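Local coordinates for protein 11R-lipoxygenase (Gersemia fruticosa, PDB 3VF1) that probably uses a non-heme iron to insert molecular oxygen into polyunsaturated fatty acids, with activity that depends on calcium, at residues R395-M400 / V468-Y473; M399-T403 / N537-A541; W530-L534 / H562-V566. One frame throughout, in Å; residues are numbered along the deposited sequence.

Contact 1. Residues R395-M400 / V468-Y473; sequences RCHLMM and VTFDSY. With FE2 (Fe (II) ion), chain E.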
loop_
_atom_site.group_PDB
_atom_site.type_symbol
_atom_site.label_atom_id
_atom_site.label_comp_id
_atom_site.label_asym_id
_atom_site.label_seq_id
_atom_site.Cartn_x
_atom_site.Cartn_y
_atom_site.Cartn_z
ATOM N N ARG A 395 5.136 -5.301 4.370
ATOM C CA ARG A 395 4.829 -4.233 5.315
ATOM C C ARG A 395 3.714 -3.290 4.855
ATOM O O ARG A 395 3.225 -2.481 5.644
ATOM C CB ARG A 395 6.098 -3.444 5.650
ATOM C CG ARG A 395 7.077 -4.216 6.521
ATOM C CD ARG A 395 8.272 -3.368 6.930
ATOM N NE ARG A 395 7.888 -2.221 7.749
ATOM C CZ ARG A 395 7.645 -2.274 9.057
ATOM N NH1 ARG A 395 7.730 -3.423 9.717
ATOM N NH2 ARG A 395 7.305 -1.171 9.711
ATOM N N CYS A 396 3.313 -3.387 3.592
ATOM C CA CYS A 396 2.178 -2.609 3.101
ATOM C C CYS A 396 1.009 -3.513 2.719
ATOM O O CYS A 396 -0.048 -3.468 3.347
ATOM C CB CYS A 396 2.572 -1.739 1.901
ATOM S SG CYS A 396 3.646 -0.338 2.293
ATOM N N HIS A 397 1.204 -4.329 1.690
ATOM C CA HIS A 397 0.127 -5.167 1.172
ATOM C C HIS A 397 -0.394 -6.160 2.214
ATOM O O HIS A 397 -1.568 -6.119 2.581
ATOM C CB HIS A 397 0.584 -5.914 -0.087
ATOM C CG HIS A 397 0.617 -5.061 -1.317
ATOM N ND1 HIS A 397 -0.246 -5.251 -2.376
ATOM C CD2 HIS A 397 1.404 -4.013 -1.658
ATOM C CE1 HIS A 397 0.011 -4.359 -3.316
ATOM N NE2 HIS A 397 1.006 -3.596 -2.905
ATOM N N LEU A 398 0.474 -7.046 2.689
ATOM C CA LEU A 398 0.046 -8.143 3.553
ATOM C C LEU A 398 -0.312 -7.700 4.975
ATOM O O LEU A 398 -1.259 -8.215 5.565
ATOM C CB LEU A 398 1.120 -9.233 3.599
ATOM C CG LEU A 398 1.479 -9.852 2.243
ATOM C CD1 LEU A 398 2.447 -11.011 2.421
ATOM C CD2 LEU A 398 0.232 -10.309 1.499
ATOM N N MET A 399 0.435 -6.749 5.524
ATOM C CA MET A 399 0.202 -6.302 6.897
ATOM C C MET A 399 -1.083 -5.486 7.041
ATOM O O MET A 399 -1.625 -5.364 8.139
ATOM C CB MET A 399 1.396 -5.489 7.407
ATOM C CG MET A 399 2.586 -6.339 7.840
ATOM S SD MET A 399 2.266 -7.285 9.346
ATOM C CE MET A 399 2.243 -5.987 10.581
ATOM N N MET A 400 -1.574 -4.932 5.938
ATOM C CA MET A 400 -2.776 -4.102 5.983
ATOM C C MET A 400 -4.047 -4.876 5.638
ATOM O O MET A 400 -5.146 -4.435 5.964
ATOM C CB MET A 400 -2.639 -2.907 5.035
ATOM C CG MET A 400 -1.674 -1.832 5.511
ATOM S SD MET A 400 -2.114 -1.151 7.119
ATOM C CE MET A 400 -0.950 -1.998 8.181
ATOM N N VAL A 468 8.476 -8.772 13.658
ATOM C CA VAL A 468 7.818 -7.480 13.493
ATOM C C VAL A 468 6.791 -7.210 14.587
ATOM O O VAL A 468 6.099 -8.118 15.045
ATOM C CB VAL A 468 7.116 -7.364 12.121
ATOM C CG1 VAL A 468 5.828 -8.182 12.099
ATOM C CG2 VAL A 468 6.819 -5.909 11.804
ATOM N N THR A 469 6.714 -5.953 15.010
ATOM C CA THR A 469 5.637 -5.491 15.876
ATOM C C THR A 469 5.128 -4.164 15.330
ATOM O O THR A 469 5.735 -3.584 14.432
ATOM C CB THR A 469 6.099 -5.296 17.334
ATOM O OG1 THR A 469 6.760 -4.032 17.468
ATOM C CG2 THR A 469 7.038 -6.415 17.761
ATOM N N PHE A 470 4.017 -3.681 15.872
ATOM C CA PHE A 470 3.424 -2.440 15.388
ATOM C C PHE A 470 4.167 -1.198 15.881
ATOM O O PHE A 470 3.854 -0.080 15.470
ATOM C CB PHE A 470 1.944 -2.365 15.770
ATOM C CG PHE A 470 1.021 -2.858 14.692
ATOM C CD1 PHE A 470 0.765 -4.211 14.542
ATOM C CD2 PHE A 470 0.418 -1.966 13.822
ATOM C CE1 PHE A 470 -0.080 -4.666 13.543
ATOM C CE2 PHE A 470 -0.427 -2.413 12.823
ATOM C CZ PHE A 470 -0.677 -3.766 12.685
ATOM N N ASP A 471 5.152 -1.389 16.753
ATOM C CA ASP A 471 6.002 -0.280 17.174
ATOM C C ASP A 471 6.766 0.277 15.977
ATOM O O ASP A 471 7.059 1.472 15.914
ATOM C CB ASP A 471 6.989 -0.722 18.255
ATOM C CG ASP A 471 6.314 -1.007 19.583
ATOM O OD1 ASP A 471 5.132 -0.633 19.748
ATOM O OD2 ASP A 471 6.971 -1.599 20.466
ATOM N N SER A 472 7.083 -0.597 15.026
ATOM C CA SER A 472 7.817 -0.193 13.833
ATOM C C SER A 472 6.923 0.568 12.857
ATOM O O SER A 472 7.390 1.045 11.822
ATOM C CB SER A 472 8.431 -1.414 13.142
ATOM O OG SER A 472 7.430 -2.282 12.635
ATOM N N TYR A 473 5.639 0.679 13.187
ATOM C CA TYR A 473 4.698 1.420 12.354
ATOM C C TYR A 473 4.425 2.813 12.908
ATOM O O TYR A 473 3.818 3.644 12.236
ATOM C CB TYR A 473 3.392 0.642 12.199
ATOM C CG TYR A 473 3.469 -0.430 11.142
ATOM C CD1 TYR A 473 3.986 -1.685 11.432
ATOM C CD2 TYR A 473 3.036 -0.183 9.846
ATOM C CE1 TYR A 473 4.063 -2.665 10.463
ATOM C CE2 TYR A 473 3.110 -1.156 8.873
ATOM C CZ TYR A 473 3.621 -2.392 9.186
ATOM O OH TYR A 473 3.692 -3.358 8.214
HETATM FE FE FE2 E . 1.691 -2.091 -4.291
HETATM O O HOH W 1 2.161 -2.680 -6.514
#
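Ser472 OG is gripped by both terminal nitrogens of Arg395: NH1 and NH2 each donate to it at 3.1 Å, with OG only 9° out of the guanidinium plane. The same hydroxyl hands its own proton to Thr469 O at 2.8 Å, almost straight in line with that carbonyl, so one small polar side chain ties the arginine to the turn. Arginine suits the place because its flat, charged end works in two directions at once. While its edge holds Ser472, one face lies on the ring of Tyr473, with CZ 4.3 Å from the ring centroid, off-centre, and the planes 27° apart: a stacked cation-pi pair. The chain runs straight at chi2 and then bends at chi3, which turns the guanidinium onto the ring. Tyr473 runs back in the opposite direction and donates its hydroxyl to Arg395 O at 2.8 Å, 21° from the carbonyl plane. That carbonyl sits in a wider, pi-type turn at 395-398 of the long helix 369-410. Within this helix of the lipoxygenase fold, His397 faces the other way and binds the iron through NE2 at 2.2 Å; His392, His575, Asn579 and the C-terminal carboxylate of Ile698 complete the protein ligands, with a water besides. Thr469 OG1, accepting from Asp471 N, forms an ST turn that leads into the 3-10 segment 470-473. Two flexible methionines fill the apolar side: Met399, bent at chi2 and chi3, brings CE to Phe470 CE1 at 4.0 Å and also near Tyr473 CE1, whereas Met400 CE approaches Tyr473 CE2 obliquely. Val468 closes the arginine end, its CG2 beside NH1, and His464 takes a further hydrogen bond with NH1.

Contact 2. Residues M399-T403 / N537-A541; sequences MMEPT and NGYPA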
loop_
_atom_site.group_PDB
_atom_site.type_symbol
_atom_site.label_atom_id
_atom_site.label_comp_id
_atom_site.label_asym_id
_atom_site.label_seq_id
_atom_site.Cartn_x
_atom_site.Cartn_y
_atom_site.Cartn_z
ATOM N N MET A 399 0.435 -6.749 5.524
ATOM C CA MET A 399 0.202 -6.302 6.897
ATOM C C MET A 399 -1.083 -5.486 7.041
ATOM O O MET A 399 -1.625 -5.364 8.139
ATOM C CB MET A 399 1.396 -5.489 7.407
ATOM C CG MET A 399 2.586 -6.339 7.840
ATOM S SD MET A 399 2.266 -7.285 9.346
ATOM C CE MET A 399 2.243 -5.987 10.581
ATOM N N MET A 400 -1.574 -4.932 5.938
ATOM C CA MET A 400 -2.776 -4.102 5.983
ATOM C C MET A 400 -4.047 -4.876 5.638
ATOM O O MET A 400 -5.146 -4.435 5.964
ATOM C CB MET A 400 -2.639 -2.907 5.035
ATOM C CG MET A 400 -1.674 -1.832 5.511
ATOM S SD MET A 400 -2.114 -1.151 7.119
ATOM C CE MET A 400 -0.950 -1.998 8.181
ATOM N N GLU A 401 -3.904 -6.025 4.986
ATOM C CA GLU A 401 -5.068 -6.788 4.543
ATOM C C GLU A 401 -5.982 -7.197 5.704
ATOM O O GLU A 401 -7.205 -7.117 5.588
ATOM C CB GLU A 401 -4.639 -8.027 3.755
ATOM C CG GLU A 401 -5.800 -8.782 3.128
ATOM C CD GLU A 401 -5.357 -10.025 2.384
ATOM O OE1 GLU A 401 -4.140 -10.181 2.145
ATOM O OE2 GLU A 401 -6.230 -10.850 2.039
ATOM N N PRO A 402 -5.392 -7.639 6.826
ATOM C CA PRO A 402 -6.190 -8.081 7.975
ATOM C C PRO A 402 -7.226 -7.055 8.437
ATOM O O PRO A 402 -8.289 -7.447 8.915
ATOM C CB PRO A 402 -5.139 -8.300 9.063
ATOM C CG PRO A 402 -3.901 -8.631 8.317
ATOM C CD PRO A 402 -3.949 -7.808 7.067
ATOM N N THR A 403 -6.923 -5.767 8.298
ATOM C CA THR A 403 -7.844 -4.725 8.744
ATOM C C THR A 403 -9.064 -4.667 7.834
ATOM O O THR A 403 -10.160 -4.323 8.279
ATOM C CB THR A 403 -7.177 -3.333 8.785
ATOM O OG1 THR A 403 -6.901 -2.884 7.453
ATOM C CG2 THR A 403 -5.887 -3.373 9.600
ATOM N N ASN A 537 -6.517 -13.430 14.928
ATOM C CA ASN A 537 -6.383 -14.031 13.604
ATOM C C ASN A 537 -5.640 -13.152 12.599
ATOM O O ASN A 537 -4.998 -13.660 11.681
ATOM C CB ASN A 537 -7.764 -14.386 13.051
ATOM C CG ASN A 537 -8.541 -15.306 13.974
ATOM O OD1 ASN A 537 -8.276 -16.507 14.038
ATOM N ND2 ASN A 537 -9.507 -14.746 14.693
ATOM N N GLY A 538 -5.733 -11.837 12.770
ATOM C CA GLY A 538 -5.116 -10.908 11.843
ATOM C C GLY A 538 -3.599 -10.918 11.898
ATOM O O GLY A 538 -2.934 -10.811 10.865
ATOM N N TYR A 539 -3.048 -11.047 13.100
ATOM C CA TYR A 539 -1.606 -10.959 13.287
ATOM C C TYR A 539 -1.095 -11.985 14.288
ATOM O O TYR A 539 -0.698 -11.629 15.397
ATOM C CB TYR A 539 -1.228 -9.550 13.747
ATOM C CG TYR A 539 -1.709 -8.468 12.807
ATOM C CD1 TYR A 539 -0.986 -8.143 11.667
ATOM C CD2 TYR A 539 -2.887 -7.781 13.053
ATOM C CE1 TYR A 539 -1.422 -7.159 10.801
ATOM C CE2 TYR A 539 -3.332 -6.794 12.194
ATOM C CZ TYR A 539 -2.595 -6.487 11.069
ATOM O OH TYR A 539 -3.036 -5.506 10.209
ATOM N N PRO A 540 -1.100 -13.268 13.896
ATOM C CA PRO A 540 -0.561 -14.328 14.756
ATOM C C PRO A 540 0.899 -14.063 15.111
ATOM O O PRO A 540 1.651 -13.557 14.278
ATOM C CB PRO A 540 -0.702 -15.592 13.897
ATOM C CG PRO A 540 -0.872 -15.103 12.496
ATOM C CD PRO A 540 -1.566 -13.788 12.601
ATOM N N ALA A 541 1.287 -14.401 16.337
ATOM C CA ALA A 541 2.612 -14.065 16.850
ATOM C C ALA A 541 3.737 -14.593 15.964
ATOM O O ALA A 541 4.768 -13.939 15.806
ATOM C CB ALA A 541 2.770 -14.591 18.267
#
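Tyr539 OH donates to Met399 O, and the donor approaches nearly in line with the carbonyl (C=O...O angle 168°); the separation of 2.5 Å is shorter than usual, and its exact length is doubtful. The oxygen lies in the ring plane, at the hydroxyl edge of Tyr539, where a phenol proton can reach it without leaving the plane of the ring. On the helix itself, Thr403 OG1 donates to Met400 O at 2.8 Å. The helix is kinked here: Pro402 has no N-H to give, and Thr403 N bonds to Met400 O, three residues back, instead of to the preceding turn.

Apolar groups pack on parts of the phenol. Pro402 crosses the tyrosine at about a right angle, its CB 3.7 Å from Tyr539 CZ, and Thr403 CG2 lies 3.6 Å from Tyr539 OH. Met399 adds a Met-aromatic contact: SD sits at the ring edge, 5.1 Å from the Tyr539 centroid, with Met399 CE near Tyr539 CE1. Gly538, having no side chain, lets the backbones come within 4.9 Å (CA to CA of Pro402).

Tyr539 is where the chain leaves helix 525-538. It spans from there to helix 369-410, next to Tyr465 of helix 456-465, while helix 557-579 touches Thr403 and Met400.

Contact 3. Residues W530-L534 / H562-V566; sequences WIRDL and HFLTV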
loop_
_atom_site.group_PDB
_atom_site.type_symbol
_atom_site.label_atom_id
_atom_site.label_comp_id
_atom_site.label_asym_id
_atom_site.label_seq_id
_atom_site.Cartn_x
_atom_site.Cartn_y
_atom_site.Cartn_z
ATOM N N TRP A 530 -13.814 -6.033 16.394
ATOM C CA TRP A 530 -12.888 -5.714 15.316
ATOM C C TRP A 530 -11.440 -5.916 15.749
ATOM O O TRP A 530 -10.697 -6.672 15.121
ATOM C CB TRP A 530 -13.103 -4.269 14.862
ATOM C CG TRP A 530 -12.259 -3.870 13.695
ATOM C CD1 TRP A 530 -12.340 -4.356 12.425
ATOM C CD2 TRP A 530 -11.213 -2.891 13.684
ATOM N NE1 TRP A 530 -11.409 -3.745 11.624
ATOM C CE2 TRP A 530 -10.703 -2.840 12.374
ATOM C CE3 TRP A 530 -10.658 -2.052 14.656
ATOM C CZ2 TRP A 530 -9.664 -1.987 12.008
ATOM C CZ3 TRP A 530 -9.627 -1.205 14.291
ATOM C CH2 TRP A 530 -9.140 -1.180 12.979
ATOM N N ILE A 531 -11.038 -5.248 16.826
ATOM C CA ILE A 531 -9.647 -5.295 17.269
ATOM C C ILE A 531 -9.284 -6.660 17.848
ATOM O O ILE A 531 -8.131 -7.081 17.774
ATOM C CB ILE A 531 -9.339 -4.194 18.311
ATOM C CG1 ILE A 531 -7.829 -4.064 18.521
ATOM C CG2 ILE A 531 -10.034 -4.489 19.634
ATOM C CD1 ILE A 531 -7.062 -3.658 17.277
ATOM N N ARG A 532 -10.264 -7.350 18.418
ATOM C CA ARG A 532 -10.026 -8.676 18.976
ATOM C C ARG A 532 -9.793 -9.697 17.864
ATOM O O ARG A 532 -9.004 -10.630 18.019
ATOM C CB ARG A 532 -11.199 -9.121 19.854
ATOM C CG ARG A 532 -11.037 -10.533 20.402
ATOM C CD ARG A 532 -12.045 -10.859 21.499
ATOM N NE ARG A 532 -13.430 -10.779 21.035
ATOM C CZ ARG A 532 -14.261 -9.766 21.277
ATOM N NH1 ARG A 532 -13.875 -8.715 21.993
ATOM N NH2 ARG A 532 -15.497 -9.804 20.799
ATOM N N ASP A 533 -10.480 -9.515 16.743
ATOM C CA ASP A 533 -10.330 -10.416 15.608
ATOM C C ASP A 533 -8.959 -10.231 14.961
ATOM O O ASP A 533 -8.367 -11.184 14.452
ATOM C CB ASP A 533 -11.439 -10.168 14.584
ATOM C CG ASP A 533 -11.629 -11.335 13.635
ATOM O OD1 ASP A 533 -11.069 -12.418 13.902
ATOM O OD2 ASP A 533 -12.351 -11.170 12.630
ATOM N N LEU A 534 -8.457 -9.000 14.985
ATOM C CA LEU A 534 -7.131 -8.700 14.458
ATOM C C LEU A 534 -6.046 -9.304 15.342
ATOM O O LEU A 534 -5.088 -9.900 14.845
ATOM C CB LEU A 534 -6.928 -7.187 14.361
ATOM C CG LEU A 534 -7.781 -6.461 13.322
ATOM C CD1 LEU A 534 -7.625 -4.955 13.458
ATOM C CD2 LEU A 534 -7.415 -6.918 11.919
ATOM N N HIS A 562 -4.652 6.275 17.261
ATOM C CA HIS A 562 -3.318 5.897 16.814
ATOM C C HIS A 562 -3.375 4.723 15.847
ATOM O O HIS A 562 -2.828 4.787 14.748
ATOM C CB HIS A 562 -2.426 5.533 17.999
ATOM C CG HIS A 562 -1.047 5.105 17.600
ATOM N ND1 HIS A 562 -0.078 5.999 17.199
ATOM C CD2 HIS A 562 -0.480 3.878 17.527
ATOM C CE1 HIS A 562 1.029 5.342 16.904
ATOM N NE2 HIS A 562 0.812 4.053 17.093
ATOM N N PHE A 563 -4.040 3.649 16.261
ATOM C CA PHE A 563 -4.108 2.443 15.447
ATOM C C PHE A 563 -4.709 2.735 14.077
ATOM O O PHE A 563 -4.253 2.202 13.070
ATOM C CB PHE A 563 -4.924 1.359 16.153
ATOM C CG PHE A 563 -4.810 0.007 15.511
ATOM C CD1 PHE A 563 -3.812 -0.874 15.895
ATOM C CD2 PHE A 563 -5.692 -0.381 14.517
ATOM C CE1 PHE A 563 -3.701 -2.118 15.306
ATOM C CE2 PHE A 563 -5.586 -1.626 13.924
ATOM C CZ PHE A 563 -4.589 -2.495 14.318
ATOM N N LEU A 564 -5.727 3.588 14.041
ATOM C CA LEU A 564 -6.389 3.927 12.786
ATOM C C LEU A 564 -5.515 4.845 11.937
ATOM O O LEU A 564 -5.542 4.779 10.709
ATOM C CB LEU A 564 -7.741 4.588 13.055
ATOM C CG LEU A 564 -8.783 3.699 13.737
ATOM C CD1 LEU A 564 -10.025 4.504 14.082
ATOM C CD2 LEU A 564 -9.141 2.516 12.856
ATOM N N THR A 565 -4.741 5.703 12.596
ATOM C CA THR A 565 -3.810 6.577 11.896
ATOM C C THR A 565 -2.782 5.732 11.150
ATOM O O THR A 565 -2.443 6.017 10.002
ATOM C CB THR A 565 -3.083 7.524 12.867
ATOM O OG1 THR A 565 -4.028 8.420 13.469
ATOM C CG2 THR A 565 -2.024 8.337 12.140
ATOM N N VAL A 566 -2.293 4.688 11.813
ATOM C CA VAL A 566 -1.345 3.762 11.204
ATOM C C VAL A 566 -1.917 3.154 9.929
ATOM O O VAL A 566 -1.232 3.074 8.911
ATOM C CB VAL A 566 -0.968 2.624 12.177
ATOM C CG1 VAL A 566 -0.339 1.456 11.427
ATOM C CG2 VAL A 566 -0.028 3.136 13.258
#
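Phe563 presents one ring face to Ile531, whose CD1 stands over it 4.1 Å from the ring centroid and only 14° off the normal, a CH-pi contact. At the edge of the same ring, near its plane, comes Trp530 CH2, 3.7 Å from Phe563 CE2; the indole six-membered ring and the phenyl ring are almost perpendicular (88°), with an oblique approach. The indole has its own cover on one face, where Leu534 CD1 of its own helix rests toward the rim. That methyl serves both aromatics, for it also lies 3.9 Å from Phe563 CE2.

Phe563 and Trp530 both swing their rings away from their own backbone nitrogens, each reaching out toward the other helix. Long side chains suit this pairing of helix 525-538 with helix 557-579 in the helical body of the lipoxygenase domain: the axes of the two segments pass 13.7 Å apart at 63°, too far for small residues to meet. Leu564 contributes a branched end, its CD2 3.7 Å from Trp530 CH2, so the rim of the indole at CH2 meets a leucine methyl and the phenyl ring on adjacent sides.

Beyond the pair, Leu420 and Leu421 of helix 416-425 and Val507 and Ile511 of helix 491-514 pack on Leu564. Helix 369-410 borders the other partner, with Ser407 touching Trp530 and Pro402 touching Leu534.

How the contacts relate
The three contacts form a continuous buried region of the lipoxygenase domain, with centres 9 to 12 Å apart. Contacts 1 and 2 both use helix 369-410 and share Met399 and Met400; Phe470 CZ meets Tyr539 CZ at 3.7 Å, in an edge-to-face ring pair. Contacts 2 and 3 join through helix 525-538, where Pro402 and Tyr539 pack on Leu534. Phe470 also reaches contact 3, its CE2 4.1 Å from Phe563 CE1, and Val566 CG1 lies against Tyr473 CB. Contact 1 holds the iron ligand His397, contact 2 comes within about 10 Å of the iron through the Met400 side chain, and contact 3 lies away from the metal site.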